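Local coordinates for protein peptidoglycan D,D-transpeptidase FtsI (Yersinia pestis, PDB 6SYN) that probably cross-links peptidoglycan during cell division as a class B penicillin-binding protein, a D,D-transpeptidase whose active site binds beta-lactam antibiotics, at residues V212-V217 with R387-R393; A219-S223 with N241-T245. All blocks are in the same frame, centred on the assembly; numbering follows the deposited sequence.

Contact 1: residues V212-V217 with R387-R393; sequences VNTGEV and RPLSITR
Val217 N donates to Ser390 O over 3.0 Å, nearly straight at the hydrogen (166°), a bond of ordinary length between 212-217 and 387-393. The return bond, from Ser390 N to Gly215 O, is weak at 3.4 Å. Around it, alpha-carbon hydrogens add to the backbone contact: Leu389 CA approaches Gly215 O to 3.2 Å, and Gly215, with positive phi (74°), brings its own alpha carbon against Pro388 O.

Polar side chains add to the backbone bonds. The guanidinium of Arg387, its chain bent at chi3 (-83°), receives Val212 O at its edge, in plane; NE and NH1 both donate to that oxygen, each weakly at 3.4 Å. Asn213 O lies over one face of the same group, while NH2 bonds to Val398 O. On the 212-217 side, Thr214 OG1 accepts from Glu216 N in an ST turn and donates to the anti lone pair of Glu216 OE1, which holds the carboxylate by one oxygen. The other oxygen, OE2, passes 3.5 Å from Arg393 CA and takes a hydrogen bond from Val394 N and a salt bridge from Arg22, whose O accepts from Arg393 NE.

Apolar contact is slight: Val217 CG2 meets Leu389 CD2 at 4.3 Å, and Val217 CB lies near Ile391 CG2. Ser180 OG lies within hydrogen-bonding distance of both Val217 O and Ser390 O, and its single hydrogen can only be shared or alternate between them.

Here the turn of a beta hairpin, joining strands 204-211 and 217-223 of the transpeptidase domain's five-stranded antiparallel sheet, packs against the irregular loop after strand 385-386.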
loop_
_atom_site.group_PDB
_atom_site.type_symbol
_atom_site.label_atom_id
_atom_site.label_comp_id
_atom_site.label_asym_id
_atom_site.label_seq_id
_atom_site.Cartn_x
_atom_site.Cartn_y
_atom_site.Cartn_z
ATOM N N VAL A 212 0.979 -5.192 -15.078
ATOM C CA VAL A 212 1.853 -6.386 -15.286
ATOM C C VAL A 212 2.889 -6.099 -16.391
ATOM O O VAL A 212 4.018 -6.626 -16.297
ATOM C CB VAL A 212 0.957 -7.601 -15.598
ATOM C CG1 VAL A 212 1.746 -8.792 -16.113
ATOM C CG2 VAL A 212 0.117 -7.989 -14.387
ATOM N N ASN A 213 2.544 -5.265 -17.376
ATOM C CA ASN A 213 3.319 -5.093 -18.636
ATOM C C ASN A 213 4.205 -3.841 -18.597
ATOM O O ASN A 213 5.214 -3.835 -19.324
ATOM C CB ASN A 213 2.396 -5.028 -19.854
ATOM C CG ASN A 213 1.637 -6.317 -20.086
ATOM O OD1 ASN A 213 0.431 -6.292 -20.326
ATOM N ND2 ASN A 213 2.327 -7.444 -20.010
ATOM N N THR A 214 3.830 -2.809 -17.832
ATOM C CA THR A 214 4.502 -1.477 -17.819
ATOM C C THR A 214 5.246 -1.248 -16.492
ATOM O O THR A 214 6.144 -0.381 -16.467
ATOM C CB THR A 214 3.491 -0.355 -18.096
ATOM O OG1 THR A 214 2.681 -0.183 -16.932
ATOM C CG2 THR A 214 2.607 -0.630 -19.294
ATOM N N GLY A 215 4.891 -1.986 -15.432
ATOM C CA GLY A 215 5.436 -1.804 -14.070
ATOM C C GLY A 215 4.879 -0.557 -13.403
ATOM O O GLY A 215 5.322 -0.227 -12.289
ATOM N N GLU A 216 3.936 0.120 -14.056
ATOM C CA GLU A 216 3.295 1.344 -13.524
ATOM C C GLU A 216 2.480 0.979 -12.275
ATOM O O GLU A 216 1.839 -0.101 -12.277
ATOM C CB GLU A 216 2.404 1.962 -14.597
ATOM C CG GLU A 216 3.169 2.622 -15.721
ATOM C CD GLU A 216 2.255 3.085 -16.837
ATOM O OE1 GLU A 216 1.657 2.217 -17.505
ATOM O OE2 GLU A 216 2.106 4.306 -17.005
ATOM N N VAL A 217 2.523 1.834 -11.246
ATOM C CA VAL A 217 1.655 1.732 -10.039
ATOM C C VAL A 217 0.347 2.454 -10.363
ATOM O O VAL A 217 0.370 3.697 -10.429
ATOM C CB VAL A 217 2.317 2.325 -8.782
ATOM C CG1 VAL A 217 1.398 2.209 -7.574
ATOM C CG2 VAL A 217 3.675 1.696 -8.488
ATOM N N ARG A 387 10.084 -6.295 -14.209
ATOM C CA ARG A 387 10.042 -4.908 -14.747
ATOM C C ARG A 387 10.203 -3.914 -13.600
ATOM O O ARG A 387 9.773 -4.172 -12.482
ATOM C CB ARG A 387 8.743 -4.679 -15.528
ATOM C CG ARG A 387 8.935 -4.739 -17.038
ATOM C CD ARG A 387 7.694 -4.416 -17.849
ATOM N NE ARG A 387 6.853 -5.597 -17.957
ATOM C CZ ARG A 387 6.871 -6.477 -18.955
ATOM N NH1 ARG A 387 6.058 -7.519 -18.913
ATOM N NH2 ARG A 387 7.676 -6.320 -19.990
ATOM N N PRO A 388 10.878 -2.766 -13.828
ATOM C CA PRO A 388 10.912 -1.685 -12.843
ATOM C C PRO A 388 9.570 -0.968 -12.628
ATOM O O PRO A 388 8.813 -0.803 -13.565
ATOM C CB PRO A 388 11.930 -0.671 -13.397
ATOM C CG PRO A 388 12.119 -1.035 -14.859
ATOM C CD PRO A 388 11.717 -2.488 -15.002
ATOM N N LEU A 389 9.348 -0.520 -11.391
ATOM C CA LEU A 389 8.161 0.259 -10.953
ATOM C C LEU A 389 8.312 1.726 -11.376
ATOM O O LEU A 389 9.458 2.151 -11.588
ATOM C CB LEU A 389 8.056 0.137 -9.430
ATOM C CG LEU A 389 7.806 -1.271 -8.895
ATOM C CD1 LEU A 389 8.287 -1.402 -7.458
ATOM C CD2 LEU A 389 6.332 -1.636 -9.003
ATOM N N SER A 390 7.201 2.467 -11.490
ATOM C CA SER A 390 7.181 3.956 -11.560
ATOM C C SER A 390 5.833 4.504 -11.058
ATOM O O SER A 390 4.826 3.778 -11.197
ATOM C CB SER A 390 7.521 4.449 -12.955
ATOM O OG SER A 390 6.531 4.074 -13.898
ATOM N N ILE A 391 5.830 5.722 -10.482
ATOM C CA ILE A 391 4.604 6.477 -10.051
ATOM C C ILE A 391 4.271 7.558 -11.086
ATOM O O ILE A 391 3.369 8.369 -10.794
ATOM C CB ILE A 391 4.684 7.127 -8.642
ATOM C CG1 ILE A 391 6.104 7.262 -8.087
ATOM C CG2 ILE A 391 3.763 6.412 -7.658
ATOM C CD1 ILE A 391 6.922 8.348 -8.749
ATOM N N THR A 392 4.952 7.591 -12.236
ATOM C CA THR A 392 4.677 8.567 -13.329
ATOM C C THR A 392 4.309 7.802 -14.603
ATOM O O THR A 392 4.857 6.711 -14.815
ATOM C CB THR A 392 5.848 9.540 -13.521
ATOM O OG1 THR A 392 7.014 8.822 -13.928
ATOM C CG2 THR A 392 6.145 10.327 -12.263
ATOM N N ARG A 393 3.388 8.349 -15.395
ATOM C CA ARG A 393 2.953 7.734 -16.672
ATOM C C ARG A 393 4.210 7.434 -17.490
ATOM O O ARG A 393 5.086 8.316 -17.568
ATOM C CB ARG A 393 1.993 8.655 -17.428
ATOM C CG ARG A 393 1.162 7.934 -18.477
ATOM C CD ARG A 393 0.354 8.878 -19.347
ATOM N NE ARG A 393 -0.862 8.222 -19.822
ATOM C CZ ARG A 393 -0.951 7.433 -20.894
ATOM N NH1 ARG A 393 0.110 7.194 -21.650
ATOM N NH2 ARG A 393 -2.114 6.889 -21.210
#

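Contact 2: residues A219-S223 with N241-T245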
loop_
_atom_site.group_PDB
_atom_site.type_symbol
_atom_site.label_atom_id
_atom_site.label_comp_id
_atom_site.label_asym_id
_atom_site.label_seq_id
_atom_site.Cartn_x
_atom_site.Cartn_y
_atom_site.Cartn_z
ATOM N N ALA A 219 -2.583 1.984 -8.563
ATOM C CA ALA A 219 -3.239 2.306 -7.277
ATOM C C ALA A 219 -2.308 1.950 -6.116
ATOM O O ALA A 219 -1.644 0.905 -6.191
ATOM C CB ALA A 219 -4.555 1.578 -7.185
ATOM N N MET A 220 -2.282 2.799 -5.084
ATOM C CA MET A 220 -1.488 2.610 -3.843
ATOM C C MET A 220 -2.201 3.328 -2.688
ATOM O O MET A 220 -2.040 4.562 -2.562
ATOM C CB MET A 220 -0.076 3.174 -4.025
ATOM C CG MET A 220 0.872 2.841 -2.892
ATOM S SD MET A 220 2.411 3.778 -3.038
ATOM C CE MET A 220 3.480 2.550 -3.785
ATOM N N ALA A 221 -2.963 2.583 -1.883
ATOM C CA ALA A 221 -3.829 3.124 -0.812
ATOM C C ALA A 221 -3.464 2.505 0.539
ATOM O O ALA A 221 -2.933 1.381 0.570
ATOM C CB ALA A 221 -5.275 2.882 -1.150
ATOM N N ASN A 222 -3.736 3.249 1.612
ATOM C CA ASN A 222 -3.516 2.839 3.023
ATOM C C ASN A 222 -4.724 3.278 3.848
ATOM O O ASN A 222 -5.283 4.357 3.574
ATOM C CB ASN A 222 -2.247 3.449 3.616
ATOM C CG ASN A 222 -1.041 3.308 2.711
ATOM O OD1 ASN A 222 -0.441 2.235 2.636
ATOM N ND2 ASN A 222 -0.681 4.383 2.023
ATOM N N SER A 223 -5.117 2.450 4.808
ATOM C CA SER A 223 -6.074 2.801 5.883
ATOM C C SER A 223 -5.411 2.468 7.215
ATOM O O SER A 223 -4.905 1.361 7.371
ATOM C CB SER A 223 -7.375 2.077 5.703
ATOM O OG SER A 223 -8.302 2.447 6.713
ATOM N N ASN A 241 3.522 6.648 4.276
ATOM C CA ASN A 241 2.951 5.736 3.256
ATOM C C ASN A 241 3.353 4.306 3.624
ATOM O O ASN A 241 4.485 3.906 3.276
ATOM C CB ASN A 241 3.428 6.146 1.860
ATOM C CG ASN A 241 2.799 5.348 0.737
ATOM O OD1 ASN A 241 2.107 4.362 0.977
ATOM N ND2 ASN A 241 3.039 5.772 -0.494
ATOM N N ARG A 242 2.471 3.572 4.311
ATOM C CA ARG A 242 2.756 2.204 4.829
ATOM C C ARG A 242 3.199 1.272 3.690
ATOM O O ARG A 242 3.999 0.373 3.966
ATOM C CB ARG A 242 1.535 1.638 5.557
ATOM C CG ARG A 242 1.268 2.278 6.913
ATOM C CD ARG A 242 0.127 1.609 7.658
ATOM N NE ARG A 242 0.031 2.008 9.061
ATOM C CZ ARG A 242 0.333 1.239 10.108
ATOM N NH1 ARG A 242 0.765 -0.002 9.939
ATOM N NH2 ARG A 242 0.192 1.715 11.333
ATOM N N ALA A 243 2.728 1.497 2.459
ATOM C CA ALA A 243 3.016 0.654 1.272
ATOM C C ALA A 243 4.520 0.630 0.960
ATOM O O ALA A 243 4.973 -0.372 0.366
ATOM C CB ALA A 243 2.222 1.140 0.085
ATOM N N ILE A 244 5.261 1.680 1.343
ATOM C CA ILE A 244 6.736 1.783 1.124
ATOM C C ILE A 244 7.505 1.792 2.458
ATOM O O ILE A 244 8.749 1.698 2.392
ATOM C CB ILE A 244 7.098 3.004 0.244
ATOM C CG1 ILE A 244 6.528 4.324 0.774
ATOM C CG2 ILE A 244 6.687 2.755 -1.200
ATOM C CD1 ILE A 244 7.242 5.556 0.250
ATOM N N THR A 245 6.845 1.888 3.621
ATOM C CA THR A 245 7.561 2.014 4.925
ATOM C C THR A 245 7.293 0.804 5.831
ATOM O O THR A 245 8.259 0.325 6.450
ATOM C CB THR A 245 7.269 3.348 5.630
ATOM O OG1 THR A 245 5.934 3.326 6.132
ATOM C CG2 THR A 245 7.457 4.549 4.729
#
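Asn241, the N-cap of the short helix 242-245, meets two side chains of strand 219-223 with the two ends of its amide. Its CG lies anti to the backbone N (chi1 -175°), which carries the amide back over the helix start. There OD1 accepts from Ala243 N, the capping bond, and from Asn222 ND2 at 3.0 Å; the two donors arrive from opposite faces of the carbonyl plane, neither on a lone pair. The amides of Asn222 and Asn241 stand 73° apart. At the other end, Asn241 ND2 points at Met220 SD over 3.3 Å, a weak N-H...S hydrogen bond.

Arg242 sets its CB 3.6 Å from Asn222 OD1, and its guanidinium reaches on to a salt bridge with Asp246. The helix thus packs on an outermost strand of the antiparallel sheet of the transpeptidase domain; the next strand in, 204-211, also touches Ala243.

Ala243 N also makes a weak hydrogen bond to Asn222 OD1, at 3.3 Å, while Ala243 CB rests 3.7 Å from Met220 CG. Beyond it, Ile244 CG2 meets the Met220 methyl, CE, at 4.1 Å, the two side chains crossing at about a right angle.

Both contacts involve one strand, 217-223: contact 1 holds the hairpin turn leading into it, contact 2 a face of its later part, and the centres of the two contacts lie about 16 Å apart. Along the chain, contact 2 is nested inside the long loop that contact 1 closes. Contact 1 is partly buried, centred about 15 Å from the centre of the chain, and joins two loops through backbone bonds and the guanidinium of Arg387 on backbone carbonyls. In contact 2, centred about 3 Å from the chain's centre, every touching residue is buried; side-chain amides, a thioether and small apolar groups do the touching, and the backbone enters chiefly through the helix's N-terminus.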